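Local coordinates for high-affinity zinc uptake system protein znuA (Streptococcus suis, PDB 3MFQ), which binds zinc and probably serves as the metal-capturing, substrate-binding component of an ABC-type metal uptake system, at residues 58-63 / 79-84; 62-67 / 99-104; 89-94 / 172-177. All blocks are in the same frame, centred on the assembly; numbering follows the deposited sequence.

Overall arrangement
Contact 2 holds a zinc ligand and touches both other contacts. Contact 1 pairs two parallel strands, and its first segment leads directly into contact 2, with which it shares His62 and Gly63. Their centres are about 12 Å apart. Contact 2 brings the loop after strand 58-61 against residues 99-104, where His104 binds the zinc. Contact 3 lies about 10 Å from contact 2, centre to centre. It joins it through Asp102, which bonds to Asn91, Asn174 and Tyr175. Contacts 1 and 3 do not touch, and their centres are about 18 Å apart. The side chains of His62 and Asn174 each lie about 10 Å from the zinc.

Contact 1: residues 58-63 / 79-84; sequences LVLYHG and VAVSKN
Leu60 pairs with Val79 and Tyr61 with Ala80 in a parallel beta-alpha-beta unit. Strand 58-61 runs through helix 71-77 to strand 79-80, which is the outermost strand on its side of a four-stranded parallel sheet. Three backbone bonds hold the pair. Val79 N donates to Val59 O at 2.8 Å, Tyr61 N donates to Val79 O at 3.2 Å, and Val81 N donates to Tyr61 O at 2.8 Å.

The side chains divide between two faces. On one face Leu60 lies beside Val79, and both point the same way. The contact is made by one branch of the leucine, whose CD2 is 4.0 Å from Val79 CB. The same CD2 also reaches CG1 of Val81. Helix 14-24 covers this group, with Val20 on Leu60 and Met19 on Val81. Helix 109-123 adds Ala115 against Val81.

The other face carries Tyr61 and Ala80. Tyr61 CG sits between the backbone N and the carbonyl carbon (chi1 68°). This turns the ring across to Ala80 on the neighbouring strand. Ala80 CB then lies over a ring face, 3.9 Å from the centroid, in a CH-pi contact. Leu74 and Glu75 of the crossover helix also touch this tyrosine.

The end of strand 79-80 runs into a type I beta turn, Ala80 to Lys83. A weak bond from Lys83 N to Ala80 O closes it. Ser82 belongs to this turn and is buried. Its side chain faces the end of the first segment. With the hydroxyl between the backbone N and the carbonyl carbon (chi1 63°), it is brought to the carbonyl of His62, and Ser82 OG donates to His62 O at 2.7 Å.

Contact 2: residues 62-67 / 99-104; sequences HGLHFE and EIVDPH. With ZN (zinc ion), chain D.
This is an apolar contact of Leu64 and Phe66 with Val101 and Pro103, between the loop after strand 58-61 and the segment that carries a zinc ligand. Pro103 lies at its centre. Its CB is 3.7 Å from Phe66 CB and 4.0 Å from Leu64 CB. The leucine has CG anti to the carbonyl carbon (chi1 -48°), and its CD1 branch rests on Pro103 CA. Val101 meets the same leucine with one branch, CG1, at 4.1 Å from Leu64 CB. A water adds a polar link. It donates to Val101 O at 3.0 Å and more weakly to Leu64 O.

Just before the proline, Asp102 opens an Asx turn. Its OD1 accepts from His104 N at 2.9 Å and also from His104 ND1. The second bond helps set the rotation of the imidazole, whose NE2 binds the zinc at 2.2 Å. His41, His170 and Asp254 complete the site.

Phe66 also meets His41 edge-to-face. Residues 62-67 lead from strand 58-61 toward helix 71-77, while strand 100-101 pairs antiparallel with strand 92-93.

Contact 3: residues 89-94 / 172-177; sequences DLNTMD and AFNYFA
Asn91 meets Tyr175 through both its backbone and its side chain. Asn91 N donates to Tyr175 OH at 2.8 Å. The asparagine CB packs against the phenol end of the ring, 3.4 Å from Tyr175 CZ. From there the amide runs back past the ring in the opposite direction to the tyrosine side chain. Asn91 ND2 lies over one ring face, offset toward the rim, and the amide and ring planes are 45° apart. At the ring edge, near its plane, Asp89 O is 3.5 Å from Tyr175 CE1. Asn91 OD1 turns instead to Asn174, where it touches CB at 3.2 Å; the two amide planes are 23° apart.

Tyr175 has CG anti to the carbonyl carbon (chi1 -69°), which carries the hydroxyl across to residues 89-91. Asp102 ties the group together from outside. Its backbone O accepts from Tyr175 OH, so the hydroxyl is gripped by two bonds, one received and one given. Asp102 OD2 accepts from Asn174 ND2, and the backbones of Asn91 and Asp102 are hydrogen-bonded.

Asp102 in turn holds the ring of His104, a zinc ligand. Asn91, Asn174 and Tyr175 therefore lie in outer shells of the metal site. The layout fits TroA-type metal-binding proteins, in which the ion sits in a cleft between two lobes.

Contact 1: residues 58-63 / 79-84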
ATOM      1  N   LEU A  58      15.764  -5.824  15.806  1.00 48.75           N
ATOM      2  CA  LEU A  58      14.917  -6.475  14.815  1.00 47.97           C
ATOM      3  C   LEU A  58      14.576  -5.482  13.715  1.00 44.00           C
ATOM      4  O   LEU A  58      14.208  -4.345  13.994  1.00 45.36           O
ATOM      5  CB  LEU A  58      13.628  -6.990  15.463  1.00 46.48           C
ATOM      6  CG  LEU A  58      12.532  -7.511  14.530  1.00 39.27           C
ATOM      7  CD1 LEU A  58      13.008  -8.745  13.783  1.00 41.46           C
ATOM      8  CD2 LEU A  58      11.254  -7.813  15.297  1.00 35.43           C
ATOM      9  N   VAL A  59      14.702  -5.911  12.466  1.00 49.27           N
ATOM     10  CA  VAL A  59      14.336  -5.063  11.339  1.00 54.43           C
ATOM     11  C   VAL A  59      13.206  -5.703  10.535  1.00 53.83           C
ATOM     12  O   VAL A  59      13.311  -6.856  10.124  1.00 55.54           O
ATOM     13  CB  VAL A  59      15.545  -4.786  10.420  1.00 59.22           C
ATOM     14  CG1 VAL A  59      15.109  -4.028   9.173  1.00 54.26           C
ATOM     15  CG2 VAL A  59      16.621  -4.014  11.170  1.00 56.81           C
ATOM     16  N   LEU A  60      12.127  -4.956  10.322  1.00 49.22           N
ATOM     17  CA  LEU A  60      10.977  -5.468   9.578  1.00 46.84           C
ATOM     18  C   LEU A  60      10.690  -4.639   8.329  1.00 49.04           C
ATOM     19  O   LEU A  60      10.706  -3.407   8.375  1.00 49.91           O
ATOM     20  CB  LEU A  60       9.735  -5.517  10.468  1.00 42.68           C
ATOM     21  CG  LEU A  60       9.675  -6.643  11.500  1.00 41.59           C
ATOM     22  CD1 LEU A  60       8.518  -6.430  12.461  1.00 39.49           C
ATOM     23  CD2 LEU A  60       9.563  -7.992  10.808  1.00 40.89           C
ATOM     24  N   TYR A  61      10.430  -5.323   7.218  1.00 52.45           N
ATOM     25  CA  TYR A  61      10.122  -4.651   5.960  1.00 51.82           C
ATOM     26  C   TYR A  61       9.161  -5.469   5.100  1.00 51.91           C
ATOM     27  O   TYR A  61       8.926  -6.649   5.364  1.00 49.82           O
ATOM     28  CB  TYR A  61      11.403  -4.340   5.181  1.00 51.12           C
ATOM     29  CG  TYR A  61      12.122  -5.562   4.652  1.00 53.02           C
ATOM     30  CD1 TYR A  61      12.759  -6.446   5.512  1.00 53.31           C
ATOM     31  CD2 TYR A  61      12.172  -5.824   3.289  1.00 54.26           C
ATOM     32  CE1 TYR A  61      13.421  -7.560   5.030  1.00 53.85           C
ATOM     33  CE2 TYR A  61      12.832  -6.936   2.798  1.00 53.43           C
ATOM     34  CZ  TYR A  61      13.453  -7.801   3.672  1.00 55.08           C
ATOM     35  OH  TYR A  61      14.109  -8.909   3.184  1.00 52.80           O
ATOM     36  N   HIS A  62       8.612  -4.831   4.072  1.00 48.74           N
ATOM     37  CA  HIS A  62       7.661  -5.478   3.174  1.00 44.79           C
ATOM     38  C   HIS A  62       8.327  -6.565   2.343  1.00 49.28           C
ATOM     39  O   HIS A  62       7.979  -7.741   2.440  1.00 51.07           O
ATOM     40  CB  HIS A  62       7.036  -4.446   2.234  1.00 44.87           C
ATOM     41  CG  HIS A  62       6.196  -3.422   2.927  1.00 45.58           C
ATOM     42  ND1 HIS A  62       6.668  -2.653   3.969  1.00 46.25           N
ATOM     43  CD2 HIS A  62       4.918  -3.026   2.718  1.00 43.35           C
ATOM     44  CE1 HIS A  62       5.713  -1.838   4.379  1.00 45.05           C
ATOM     45  NE2 HIS A  62       4.642  -2.042   3.635  1.00 44.04           N
ATOM     46  N   GLY A  63       9.289  -6.162   1.522  1.00 50.80           N
ATOM     47  CA  GLY A  63       9.917  -7.069   0.581  1.00 49.54           C
ATOM     48  C   GLY A  63       9.373  -6.834  -0.813  1.00 55.27           C
ATOM     49  O   GLY A  63       8.840  -5.761  -1.101  1.00 56.01           O
ATOM     50  N   VAL A  79      13.781  -8.852   8.268  1.00 48.30           N
ATOM     51  CA  VAL A  79      12.807  -9.896   7.975  1.00 42.10           C
ATOM     52  C   VAL A  79      11.635  -9.323   7.190  1.00 41.14           C
ATOM     53  O   VAL A  79      10.936  -8.430   7.665  1.00 41.73           O
ATOM     54  CB  VAL A  79      12.251 -10.519   9.267  1.00 39.31           C
ATOM     55  CG1 VAL A  79      11.067 -11.425   8.954  1.00 38.92           C
ATOM     56  CG2 VAL A  79      13.341 -11.278  10.001  1.00 40.76           C
ATOM     57  N   ALA A  80      11.429  -9.835   5.984  1.00 46.69           N
ATOM     58  CA  ALA A  80      10.300  -9.414   5.170  1.00 44.99           C
ATOM     59  C   ALA A  80       9.035 -10.067   5.703  1.00 41.35           C
ATOM     60  O   ALA A  80       8.980 -11.283   5.882  1.00 44.69           O
ATOM     61  CB  ALA A  80      10.524  -9.789   3.717  1.00 44.44           C
ATOM     62  N   VAL A  81       8.021  -9.255   5.971  1.00 30.55           N
ATOM     63  CA  VAL A  81       6.771  -9.766   6.512  1.00 31.53           C
ATOM     64  C   VAL A  81       6.035 -10.593   5.468  1.00 32.20           C
ATOM     65  O   VAL A  81       4.996 -11.185   5.750  1.00 33.73           O
ATOM     66  CB  VAL A  81       5.865  -8.629   6.990  1.00 31.49           C
ATOM     67  CG1 VAL A  81       6.492  -7.931   8.183  1.00 35.46           C
ATOM     68  CG2 VAL A  81       5.618  -7.644   5.863  1.00 32.69           C
ATOM     69  N   SER A  82       6.592 -10.635   4.264  1.00 42.85           N
ATOM     70  CA  SER A  82       6.001 -11.384   3.164  1.00 45.46           C
ATOM     71  C   SER A  82       6.791 -12.657   2.878  1.00 46.03           C
ATOM     72  O   SER A  82       6.734 -13.197   1.775  1.00 49.61           O
ATOM     73  CB  SER A  82       5.960 -10.516   1.906  1.00 43.59           C
ATOM     74  OG  SER A  82       7.270 -10.165   1.494  1.00 42.82           O
ATOM     75  N   LYS A  83       7.529 -13.135   3.871  1.00 38.87           N
ATOM     76  CA  LYS A  83       8.387 -14.295   3.675  1.00 41.85           C
ATOM     77  C   LYS A  83       7.588 -15.578   3.459  1.00 43.71           C
ATOM     78  O   LYS A  83       8.086 -16.535   2.868  1.00 41.43           O
ATOM     79  CB  LYS A  83       9.346 -14.453   4.856  1.00 40.88           C
ATOM     80  CG  LYS A  83       8.681 -14.336   6.208  1.00 38.03           C
ATOM     81  CD  LYS A  83       9.660 -14.641   7.321  1.00 40.88           C
ATOM     82  CE  LYS A  83      10.155 -16.075   7.235  1.00 41.80           C
ATOM     83  NZ  LYS A  83      10.996 -16.437   8.408  1.00 45.62           N
ATOM     84  N   ASN A  84       6.346 -15.586   3.933  1.00 77.58           N
ATOM     85  CA  ASN A  84       5.507 -16.779   3.847  1.00 77.91           C
ATOM     86  C   ASN A  84       4.665 -16.868   2.580  1.00 76.87           C
ATOM     87  O   ASN A  84       4.126 -17.928   2.260  1.00 79.55           O
ATOM     88  CB  ASN A  84       4.600 -16.896   5.071  1.00 76.62           C
ATOM     89  CG  ASN A  84       5.206 -17.749   6.159  1.00 81.70           C
ATOM     90  OD1 ASN A  84       6.426 -17.897   6.243  1.00 83.62           O
ATOM     91  ND2 ASN A  84       4.355 -18.319   7.003  1.00 84.09           N
TER

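Contact 2: residues 62-67 / 99-104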
ATOM      1  N   HIS A  62       8.612  -4.831   4.072  1.00 48.74           N
ATOM      2  CA  HIS A  62       7.661  -5.478   3.174  1.00 44.79           C
ATOM      3  C   HIS A  62       8.327  -6.565   2.343  1.00 49.28           C
ATOM      4  O   HIS A  62       7.979  -7.741   2.440  1.00 51.07           O
ATOM      5  CB  HIS A  62       7.036  -4.446   2.234  1.00 44.87           C
ATOM      6  CG  HIS A  62       6.196  -3.422   2.927  1.00 45.58           C
ATOM      7  ND1 HIS A  62       6.668  -2.653   3.969  1.00 46.25           N
ATOM      8  CD2 HIS A  62       4.918  -3.026   2.718  1.00 43.35           C
ATOM      9  CE1 HIS A  62       5.713  -1.838   4.379  1.00 45.05           C
ATOM     10  NE2 HIS A  62       4.642  -2.042   3.635  1.00 44.04           N
ATOM     11  N   GLY A  63       9.289  -6.162   1.522  1.00 50.80           N
ATOM     12  CA  GLY A  63       9.917  -7.069   0.581  1.00 49.54           C
ATOM     13  C   GLY A  63       9.373  -6.834  -0.813  1.00 55.27           C
ATOM     14  O   GLY A  63       8.840  -5.761  -1.101  1.00 56.01           O
ATOM     15  N   LEU A  64       9.504  -7.834  -1.679  1.00 57.55           N
ATOM     16  CA  LEU A  64       9.001  -7.738  -3.045  1.00 53.37           C
ATOM     17  C   LEU A  64       9.545  -6.498  -3.748  1.00 55.02           C
ATOM     18  O   LEU A  64       8.911  -5.959  -4.655  1.00 56.68           O
ATOM     19  CB  LEU A  64       7.471  -7.713  -3.052  1.00 49.24           C
ATOM     20  CG  LEU A  64       6.774  -8.774  -2.201  1.00 51.56           C
ATOM     21  CD1 LEU A  64       5.271  -8.720  -2.409  1.00 48.98           C
ATOM     22  CD2 LEU A  64       7.312 -10.161  -2.519  1.00 53.60           C
ATOM     23  N   HIS A  65      10.721  -6.050  -3.320  1.00 45.39           N
ATOM     24  CA  HIS A  65      11.368  -4.886  -3.916  1.00 46.15           C
ATOM     25  C   HIS A  65      10.542  -3.616  -3.732  1.00 47.24           C
ATOM     26  O   HIS A  65      10.726  -2.637  -4.457  1.00 51.19           O
ATOM     27  CB  HIS A  65      11.639  -5.120  -5.405  1.00 49.50           C
ATOM     28  CG  HIS A  65      12.621  -6.215  -5.683  1.00 47.74           C
ATOM     29  ND1 HIS A  65      12.873  -7.237  -4.785  1.00 51.47           N
ATOM     30  CD2 HIS A  65      13.402  -6.461  -6.756  1.00 48.92           C
ATOM     31  CE1 HIS A  65      13.771  -8.053  -5.297  1.00 51.91           C
ATOM     32  NE2 HIS A  65      14.112  -7.610  -6.495  1.00 53.69           N
ATOM     33  N   PHE A  66       9.630  -3.632  -2.766  1.00 51.63           N
ATOM     34  CA  PHE A  66       8.821  -2.453  -2.476  1.00 54.19           C
ATOM     35  C   PHE A  66       9.717  -1.262  -2.143  1.00 57.99           C
ATOM     36  O   PHE A  66       9.615  -0.202  -2.761  1.00 57.46           O
ATOM     37  CB  PHE A  66       7.834  -2.733  -1.339  1.00 51.43           C
ATOM     38  CG  PHE A  66       7.052  -1.525  -0.899  1.00 52.88           C
ATOM     39  CD1 PHE A  66       6.575  -0.611  -1.827  1.00 54.65           C
ATOM     40  CD2 PHE A  66       6.784  -1.310   0.443  1.00 52.14           C
ATOM     41  CE1 PHE A  66       5.853   0.500  -1.422  1.00 54.61           C
ATOM     42  CE2 PHE A  66       6.063  -0.202   0.854  1.00 52.36           C
ATOM     43  CZ  PHE A  66       5.597   0.703  -0.081  1.00 53.88           C
ATOM     44  N   GLU A  67      10.602  -1.451  -1.168  1.00 59.89           N
ATOM     45  CA  GLU A  67      11.569  -0.425  -0.807  1.00 55.85           C
ATOM     46  C   GLU A  67      12.433  -0.054  -2.010  1.00 60.97           C
ATOM     47  O   GLU A  67      13.010   1.027  -2.055  1.00 63.14           O
ATOM     48  CB  GLU A  67      12.434  -0.881   0.367  1.00 53.02           C
ATOM     49  CG  GLU A  67      11.724  -0.839   1.716  1.00 54.89           C
ATOM     50  CD  GLU A  67      10.896  -2.078   1.991  1.00 54.99           C
ATOM     51  OE1 GLU A  67      10.783  -2.931   1.089  1.00 56.98           O
ATOM     52  OE2 GLU A  67      10.364  -2.204   3.114  1.00 52.27           O
ATOM     53  N   GLU A  99       9.656 -11.446 -14.952  1.00 64.38           N
ATOM     54  CA  GLU A  99       8.318 -11.608 -14.398  1.00 58.62           C
ATOM     55  C   GLU A  99       8.342 -10.852 -13.081  1.00 56.85           C
ATOM     56  O   GLU A  99       8.789 -11.373 -12.059  1.00 55.15           O
ATOM     57  CB  GLU A  99       8.002 -13.084 -14.165  1.00 57.17           C
ATOM     58  CG  GLU A  99       7.057 -13.686 -15.191  1.00 57.86           C
ATOM     59  CD  GLU A  99       6.103 -14.696 -14.584  1.00 62.57           C
ATOM     60  OE1 GLU A  99       5.505 -15.484 -15.346  1.00 64.25           O
ATOM     61  OE2 GLU A  99       5.951 -14.700 -13.344  1.00 58.29           O
ATOM     62  N   ILE A 100       7.881  -9.609 -13.121  1.00 62.13           N
ATOM     63  CA  ILE A 100       8.176  -8.633 -12.084  1.00 60.29           C
ATOM     64  C   ILE A 100       7.007  -8.816 -11.120  1.00 58.80           C
ATOM     65  O   ILE A 100       5.862  -8.955 -11.545  1.00 63.77           O
ATOM     66  CB  ILE A 100       8.276  -7.161 -12.531  1.00 62.42           C
ATOM     67  CG1 ILE A 100       9.611  -6.921 -13.234  1.00 67.10           C
ATOM     68  CG2 ILE A 100       8.128  -6.219 -11.348  1.00 63.90           C
ATOM     69  CD1 ILE A 100      10.809  -7.381 -12.429  1.00 65.25           C
ATOM     70  N   VAL A 101       7.303  -8.822  -9.824  1.00 49.22           N
ATOM     71  CA  VAL A 101       6.278  -8.998  -8.800  1.00 45.07           C
ATOM     72  C   VAL A 101       5.667  -7.664  -8.373  1.00 44.53           C
ATOM     73  O   VAL A 101       6.358  -6.650  -8.290  1.00 46.19           O
ATOM     74  CB  VAL A 101       6.844  -9.722  -7.558  1.00 44.21           C
ATOM     75  CG1 VAL A 101       8.001  -8.937  -6.961  1.00 44.14           C
ATOM     76  CG2 VAL A 101       5.754  -9.942  -6.522  1.00 41.87           C
ATOM     77  N   ASP A 102       4.363  -7.674  -8.113  1.00 69.72           N
ATOM     78  CA  ASP A 102       3.658  -6.502  -7.607  1.00 69.15           C
ATOM     79  C   ASP A 102       3.741  -6.480  -6.081  1.00 67.77           C
ATOM     80  O   ASP A 102       3.239  -7.384  -5.414  1.00 68.66           O
ATOM     81  CB  ASP A 102       2.199  -6.518  -8.072  1.00 67.00           C
ATOM     82  CG  ASP A 102       1.434  -5.275  -7.657  1.00 70.57           C
ATOM     83  OD1 ASP A 102       1.918  -4.541  -6.773  1.00 72.41           O
ATOM     84  OD2 ASP A 102       0.342  -5.031  -8.216  1.00 70.68           O
ATOM     85  N   PRO A 103       4.381  -5.441  -5.525  1.00 43.95           N
ATOM     86  CA  PRO A 103       4.657  -5.349  -4.086  1.00 42.44           C
ATOM     87  C   PRO A 103       3.452  -4.937  -3.241  1.00 42.43           C
ATOM     88  O   PRO A 103       3.477  -5.126  -2.026  1.00 42.45           O
ATOM     89  CB  PRO A 103       5.733  -4.263  -4.014  1.00 42.50           C
ATOM     90  CG  PRO A 103       5.464  -3.395  -5.192  1.00 43.05           C
ATOM     91  CD  PRO A 103       4.940  -4.300  -6.272  1.00 42.50           C
ATOM     92  N   HIS A 104       2.420  -4.388  -3.872  1.00 42.15           N
ATOM     93  CA  HIS A 104       1.285  -3.831  -3.143  1.00 41.47           C
ATOM     94  C   HIS A 104       0.338  -4.906  -2.618  1.00 42.32           C
ATOM     95  O   HIS A 104      -0.852  -4.890  -2.919  1.00 44.63           O
ATOM     96  CB  HIS A 104       0.516  -2.857  -4.033  1.00 41.57           C
ATOM     97  CG  HIS A 104       1.389  -1.850  -4.715  1.00 43.35           C
ATOM     98  ND1 HIS A 104       1.853  -2.018  -6.000  1.00 44.01           N
ATOM     99  CD2 HIS A 104       1.884  -0.667  -4.287  1.00 44.76           C
ATOM    100  CE1 HIS A 104       2.596  -0.979  -6.339  1.00 46.63           C
ATOM    101  NE2 HIS A 104       2.631  -0.144  -5.314  1.00 43.73           N
TER
HETATM  102 ZN    ZN D 401       3.449   1.864  -5.385  1.00 48.28          ZN
HETATM  103  O   HOH W   1       8.950  -5.204  -7.902  1.00 28.20           O

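Contact 3: residues 89-94 / 172-177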
ATOM      1  N   ASP A  89      -0.006 -16.448  -4.637  1.00 39.91           N
ATOM      2  CA  ASP A  89      -0.430 -15.252  -3.920  1.00 40.76           C
ATOM      3  C   ASP A  89       0.033 -14.016  -4.671  1.00 40.42           C
ATOM      4  O   ASP A  89      -0.589 -12.957  -4.600  1.00 39.71           O
ATOM      5  CB  ASP A  89       0.159 -15.226  -2.511  1.00 39.42           C
ATOM      6  CG  ASP A  89      -0.368 -16.338  -1.636  1.00 44.32           C
ATOM      7  OD1 ASP A  89      -1.324 -17.028  -2.051  1.00 46.44           O
ATOM      8  OD2 ASP A  89       0.175 -16.519  -0.527  1.00 47.65           O
ATOM      9  N   LEU A  90       1.136 -14.161  -5.392  1.00 40.84           N
ATOM     10  CA  LEU A  90       1.789 -13.022  -6.016  1.00 42.68           C
ATOM     11  C   LEU A  90       1.039 -12.509  -7.229  1.00 43.79           C
ATOM     12  O   LEU A  90       0.402 -13.272  -7.949  1.00 47.35           O
ATOM     13  CB  LEU A  90       3.222 -13.379  -6.411  1.00 44.07           C
ATOM     14  CG  LEU A  90       4.288 -13.203  -5.328  1.00 45.53           C
ATOM     15  CD1 LEU A  90       3.786 -13.675  -3.970  1.00 42.07           C
ATOM     16  CD2 LEU A  90       5.562 -13.932  -5.719  1.00 43.01           C
ATOM     17  N   ASN A  91       1.113 -11.200  -7.431  1.00 50.64           N
ATOM     18  CA  ASN A  91       0.657 -10.576  -8.660  1.00 52.57           C
ATOM     19  C   ASN A  91       1.894 -10.276  -9.492  1.00 56.56           C
ATOM     20  O   ASN A  91       2.869  -9.732  -8.978  1.00 57.56           O
ATOM     21  CB  ASN A  91      -0.090  -9.280  -8.356  1.00 54.76           C
ATOM     22  CG  ASN A  91      -1.542  -9.328  -8.782  1.00 55.89           C
ATOM     23  OD1 ASN A  91      -1.969  -8.572  -9.656  1.00 64.84           O
ATOM     24  ND2 ASN A  91      -2.312 -10.217  -8.166  1.00 50.63           N
ATOM     25  N   THR A  92       1.867 -10.629 -10.770  1.00 47.35           N
ATOM     26  CA  THR A  92       3.050 -10.461 -11.605  1.00 49.94           C
ATOM     27  C   THR A  92       2.746  -9.799 -12.943  1.00 56.46           C
ATOM     28  O   THR A  92       1.831 -10.207 -13.657  1.00 65.72           O
ATOM     29  CB  THR A  92       3.754 -11.804 -11.845  1.00 52.60           C
ATOM     30  OG1 THR A  92       4.232 -12.323 -10.598  1.00 45.66           O
ATOM     31  CG2 THR A  92       4.923 -11.623 -12.792  1.00 57.62           C
ATOM     32  N   MET A  93       3.519  -8.770 -13.276  1.00 50.62           N
ATOM     33  CA  MET A  93       3.379  -8.096 -14.559  1.00 66.54           C
ATOM     34  C   MET A  93       4.659  -8.256 -15.375  1.00 66.17           C
ATOM     35  O   MET A  93       5.513  -9.081 -15.051  1.00 59.39           O
ATOM     36  CB  MET A  93       3.053  -6.612 -14.363  1.00 67.99           C
ATOM     37  CG  MET A  93       2.093  -6.035 -15.402  1.00 77.24           C
ATOM     38  SD  MET A  93       0.354  -6.393 -15.051  1.00 81.22           S
ATOM     39  CE  MET A  93      -0.433  -5.807 -16.552  1.00 67.53           C
ATOM     40  N   ASP A  94       4.787  -7.462 -16.431  1.00 70.29           N
ATOM     41  CA  ASP A  94       5.948  -7.532 -17.310  1.00 74.79           C
ATOM     42  C   ASP A  94       6.661  -6.187 -17.399  1.00 86.03           C
ATOM     43  O   ASP A  94       6.031  -5.135 -17.293  1.00 90.54           O
ATOM     44  CB  ASP A  94       5.530  -8.003 -18.706  1.00 75.34           C
ATOM     45  CG  ASP A  94       4.355  -7.214 -19.266  1.00 74.40           C
ATOM     46  OD1 ASP A  94       3.953  -7.483 -20.417  1.00 75.18           O
ATOM     47  OD2 ASP A  94       3.830  -6.328 -18.560  1.00 67.07           O
ATOM     48  N   ALA A 172      -1.063   0.074  -8.270  1.00 47.93           N
ATOM     49  CA  ALA A 172      -0.839  -0.224  -6.860  1.00 47.52           C
ATOM     50  C   ALA A 172      -2.049  -0.873  -6.200  1.00 47.49           C
ATOM     51  O   ALA A 172      -2.043  -1.121  -4.996  1.00 47.11           O
ATOM     52  CB  ALA A 172      -0.442   1.038  -6.112  1.00 46.05           C
ATOM     53  N   PHE A 173      -3.085  -1.144  -6.988  1.00 42.15           N
ATOM     54  CA  PHE A 173      -4.320  -1.696  -6.446  1.00 37.45           C
ATOM     55  C   PHE A 173      -4.734  -2.988  -7.139  1.00 41.66           C
ATOM     56  O   PHE A 173      -5.912  -3.345  -7.142  1.00 43.94           O
ATOM     57  CB  PHE A 173      -5.448  -0.671  -6.543  1.00 39.54           C
ATOM     58  CG  PHE A 173      -5.188   0.593  -5.772  1.00 40.45           C
ATOM     59  CD1 PHE A 173      -4.581   1.678  -6.380  1.00 42.47           C
ATOM     60  CD2 PHE A 173      -5.554   0.698  -4.440  1.00 39.12           C
ATOM     61  CE1 PHE A 173      -4.341   2.843  -5.673  1.00 41.49           C
ATOM     62  CE2 PHE A 173      -5.318   1.861  -3.729  1.00 37.47           C
ATOM     63  CZ  PHE A 173      -4.709   2.934  -4.346  1.00 36.70           C
ATOM     64  N   ASN A 174      -3.765  -3.683  -7.724  1.00 46.90           N
ATOM     65  CA  ASN A 174      -4.032  -4.966  -8.364  1.00 45.01           C
ATOM     66  C   ASN A 174      -4.559  -5.981  -7.368  1.00 43.34           C
ATOM     67  O   ASN A 174      -5.471  -6.749  -7.671  1.00 45.69           O
ATOM     68  CB  ASN A 174      -2.772  -5.512  -9.032  1.00 49.37           C
ATOM     69  CG  ASN A 174      -2.498  -4.866 -10.370  1.00 53.70           C
ATOM     70  OD1 ASN A 174      -3.421  -4.571 -11.128  1.00 53.69           O
ATOM     71  ND2 ASN A 174      -1.225  -4.650 -10.675  1.00 56.81           N
ATOM     72  N   TYR A 175      -3.974  -5.986  -6.177  1.00 46.06           N
ATOM     73  CA  TYR A 175      -4.410  -6.893  -5.129  1.00 49.04           C
ATOM     74  C   TYR A 175      -5.793  -6.489  -4.635  1.00 50.90           C
ATOM     75  O   TYR A 175      -6.602  -7.336  -4.254  1.00 52.57           O
ATOM     76  CB  TYR A 175      -3.405  -6.906  -3.980  1.00 47.31           C
ATOM     77  CG  TYR A 175      -2.087  -7.557  -4.335  1.00 48.20           C
ATOM     78  CD1 TYR A 175      -1.873  -8.910  -4.102  1.00 47.49           C
ATOM     79  CD2 TYR A 175      -1.058  -6.822  -4.912  1.00 49.35           C
ATOM     80  CE1 TYR A 175      -0.670  -9.511  -4.427  1.00 50.53           C
ATOM     81  CE2 TYR A 175       0.149  -7.414  -5.236  1.00 51.43           C
ATOM     82  CZ  TYR A 175       0.337  -8.759  -4.992  1.00 50.25           C
ATOM     83  OH  TYR A 175       1.533  -9.355  -5.316  1.00 48.63           O
ATOM     84  N   PHE A 176      -6.060  -5.188  -4.652  1.00 53.95           N
ATOM     85  CA  PHE A 176      -7.355  -4.674  -4.244  1.00 51.81           C
ATOM     86  C   PHE A 176      -8.423  -5.087  -5.244  1.00 54.02           C
ATOM     87  O   PHE A 176      -9.425  -5.703  -4.884  1.00 57.44           O
ATOM     88  CB  PHE A 176      -7.314  -3.152  -4.131  1.00 52.22           C
ATOM     89  CG  PHE A 176      -8.658  -2.534  -3.888  1.00 53.54           C
ATOM     90  CD1 PHE A 176      -9.141  -2.378  -2.601  1.00 52.98           C
ATOM     91  CD2 PHE A 176      -9.443  -2.119  -4.947  1.00 54.24           C
ATOM     92  CE1 PHE A 176     -10.378  -1.815  -2.375  1.00 54.38           C
ATOM     93  CE2 PHE A 176     -10.682  -1.556  -4.728  1.00 54.44           C
ATOM     94  CZ  PHE A 176     -11.151  -1.403  -3.439  1.00 58.52           C
ATOM     95  N   ALA A 177      -8.196  -4.738  -6.505  1.00 50.26           N
ATOM     96  CA  ALA A 177      -9.132  -5.053  -7.574  1.00 52.46           C
ATOM     97  C   ALA A 177      -9.432  -6.545  -7.617  1.00 52.93           C
ATOM     98  O   ALA A 177     -10.574  -6.955  -7.816  1.00 55.31           O
ATOM     99  CB  ALA A 177      -8.578  -4.589  -8.907  1.00 50.58           C
TER